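Local coordinates for protein CG11501 (Drosophila melanogaster, PDB 3ZZO) that acts as a secreted immune cytokine that promotes survival of Sindbis virus infection by suppressing the immune deficiency pathway, at residues 9-14 / 31-36. Residues are numbered along the deposited sequence; the frame is centred on the assembly and turned at random.
Sequences VEFKMD and CEVTIC
Val9 pairs with Val33 and Phe11 with Cys31 as hydrogen-bonded antiparallel pairs, while Glu10 and Glu32 form the non-hydrogen-bonded pair between them; the N-to-C directions of strand segments 9-13 and 31-35 lie 141° apart. Two reciprocal bonds close each ring: Val9 N donates to Val33 O (2.8 Å) and Val33 N returns a bond to Val9 O; Phe11 and Cys31 exchange the second pair. At the central pair, Glu32 CA approaches Val9 O and Glu10 CA approaches Cys31 O, both at 3.3 Å, as CA-H...O contacts.

The side-chain contact centres on Cys31 and Phe11. With Phe11 CG between the backbone N and the carbonyl carbon (chi1 62°), the ring reaches across to the neighbouring strand and lies against Cys31, whose CB sits over one face, 3.6 Å from the ring centroid and 24° off the normal, a CH-pi contact. Cys31 SG, in a disulfide with Cys18, meets the same ring obliquely and also touches Met13 SD at 3.8 Å. Farther along, Val33 CG1 reaches Phe11 CE1 at 3.7 Å, and Val9 CG2 meets Ile35 CD1 at 3.9 Å; the next residue, Cys36, is disulfide-bonded to Cys47. The side chains of Glu10 and Glu32 leave the sheet on the face opposite Val9, Phe11, Cys31 and Val33, with Glu10 OE2 salt-bridged to Lys85.

These are the two middle strands of the four-stranded sheet in the ferredoxin-like subdomain: strand 24-25 flanks 31-35, and strand 81-89 flanks 6-13. Helix 69-75 covers the apolar face, where Phe72 stacks edge-to-face with Phe11 and packs on Val33 and Ile35.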
loop_
_atom_site.group_PDB
_atom_site.type_symbol
_atom_site.label_atom_id
_atom_site.label_comp_id
_atom_site.label_asym_id
_atom_site.label_seq_id
_atom_site.Cartn_x
_atom_site.Cartn_y
_atom_site.Cartn_z
ATOM N N VAL A 9 -1.268 -5.249 3.306
ATOM C CA VAL A 9 -1.062 -4.971 4.700
ATOM C C VAL A 9 -2.342 -5.170 5.479
ATOM O O VAL A 9 -3.390 -4.622 5.116
ATOM C CB VAL A 9 -0.563 -3.533 4.907
ATOM C CG1 VAL A 9 -0.291 -3.232 6.386
ATOM C CG2 VAL A 9 0.676 -3.248 4.064
ATOM N N GLU A 10 -2.281 -5.979 6.538
ATOM C CA GLU A 10 -3.384 -6.117 7.485
ATOM C C GLU A 10 -2.963 -5.440 8.771
ATOM O O GLU A 10 -1.828 -5.588 9.221
ATOM C CB GLU A 10 -3.704 -7.592 7.769
ATOM C CG GLU A 10 -4.213 -8.323 6.578
ATOM C CD GLU A 10 -4.626 -9.762 6.931
ATOM O OE1 GLU A 10 -4.716 -10.157 8.128
ATOM O OE2 GLU A 10 -4.795 -10.557 5.966
ATOM N N PHE A 11 -3.879 -4.681 9.365
ATOM C CA PHE A 11 -3.511 -3.871 10.523
ATOM C C PHE A 11 -4.749 -3.530 11.330
ATOM O O PHE A 11 -5.881 -3.601 10.820
ATOM C CB PHE A 11 -2.821 -2.575 10.053
ATOM C CG PHE A 11 -3.698 -1.666 9.204
ATOM C CD1 PHE A 11 -3.841 -1.897 7.834
ATOM C CD2 PHE A 11 -4.376 -0.600 9.779
ATOM C CE1 PHE A 11 -4.672 -1.085 7.091
ATOM C CE2 PHE A 11 -5.214 0.218 9.010
ATOM C CZ PHE A 11 -5.349 -0.034 7.672
ATOM N N LYS A 12 -4.535 -3.105 12.551
ATOM C CA LYS A 12 -5.582 -2.527 13.386
ATOM C C LYS A 12 -5.227 -1.065 13.624
ATOM O O LYS A 12 -4.138 -0.611 13.281
ATOM C CB LYS A 12 -5.769 -3.322 14.671
ATOM C CG LYS A 12 -6.480 -4.629 14.403
ATOM C CD LYS A 12 -6.581 -5.569 15.633
ATOM C CE LYS A 12 -7.301 -6.879 15.269
ATOM N NZ LYS A 12 -7.191 -7.867 16.369
ATOM N N MET A 13 -6.182 -0.302 14.140
ATOM C CA MET A 13 -6.040 1.145 14.300
ATOM C C MET A 13 -6.466 1.537 15.699
ATOM O O MET A 13 -7.539 1.150 16.160
ATOM C CB MET A 13 -6.998 1.872 13.303
ATOM C CG MET A 13 -6.671 1.593 11.865
ATOM S SD MET A 13 -7.790 2.407 10.745
ATOM C CE MET A 13 -7.182 4.093 10.851
ATOM N N ASP A 14 -5.685 2.360 16.353
ATOM C CA ASP A 14 -6.076 2.882 17.655
ATOM C C ASP A 14 -7.114 3.975 17.584
ATOM O O ASP A 14 -7.935 4.128 18.476
ATOM C CB ASP A 14 -4.858 3.417 18.382
ATOM C CG ASP A 14 -3.850 2.343 18.722
ATOM O OD1 ASP A 14 -4.240 1.168 18.953
ATOM O OD2 ASP A 14 -2.685 2.699 18.663
ATOM N N CYS A 31 -8.235 -4.146 9.431
ATOM C CA CYS A 31 -8.345 -3.507 8.130
ATOM C C CYS A 31 -7.361 -4.148 7.174
ATOM O O CYS A 31 -6.350 -4.727 7.615
ATOM C CB CYS A 31 -7.931 -2.030 8.212
ATOM S SG CYS A 31 -8.769 -1.008 9.422
ATOM N N GLU A 32 -7.614 -4.035 5.883
ATOM C CA GLU A 32 -6.653 -4.472 4.885
ATOM C C GLU A 32 -6.514 -3.416 3.808
ATOM O O GLU A 32 -7.467 -2.732 3.456
ATOM C CB GLU A 32 -7.068 -5.799 4.290
ATOM C CG GLU A 32 -8.269 -5.800 3.558
ATOM C CD GLU A 32 -8.692 -7.203 3.020
ATOM O OE1 GLU A 32 -8.536 -8.200 3.773
ATOM O OE2 GLU A 32 -9.163 -7.317 1.823
ATOM N N VAL A 33 -5.312 -3.305 3.279
ATOM C CA VAL A 33 -5.030 -2.336 2.234
ATOM C C VAL A 33 -3.901 -2.882 1.350
ATOM O O VAL A 33 -3.023 -3.611 1.817
ATOM C CB VAL A 33 -4.640 -0.969 2.863
ATOM C CG1 VAL A 33 -3.308 -1.033 3.639
ATOM C CG2 VAL A 33 -4.620 0.161 1.814
ATOM N N THR A 34 -3.900 -2.473 0.082
ATOM C CA THR A 34 -2.822 -2.765 -0.849
ATOM C C THR A 34 -2.146 -1.435 -1.123
ATOM O O THR A 34 -2.807 -0.511 -1.597
ATOM C CB THR A 34 -3.348 -3.384 -2.139
ATOM O OG1 THR A 34 -4.037 -4.589 -1.816
ATOM C CG2 THR A 34 -2.246 -3.718 -3.083
ATOM N N ILE A 35 -0.839 -1.347 -0.849
ATOM C CA ILE A 35 -0.090 -0.104 -0.963
ATOM C C ILE A 35 1.026 -0.210 -1.971
ATOM O O ILE A 35 1.528 -1.277 -2.301
ATOM C CB ILE A 35 0.500 0.308 0.418
ATOM C CG1 ILE A 35 1.501 -0.725 0.950
ATOM C CG2 ILE A 35 -0.601 0.622 1.405
ATOM C CD1 ILE A 35 2.340 -0.256 2.126
ATOM N N CYS A 36 1.446 0.971 -2.432
ATOM C CA CYS A 36 2.679 1.157 -3.159
ATOM C C CYS A 36 3.795 1.580 -2.199
ATOM O O CYS A 36 3.576 1.675 -0.980
ATOM C CB CYS A 36 2.480 2.189 -4.282
ATOM S SG CYS A 36 1.182 1.741 -5.471
#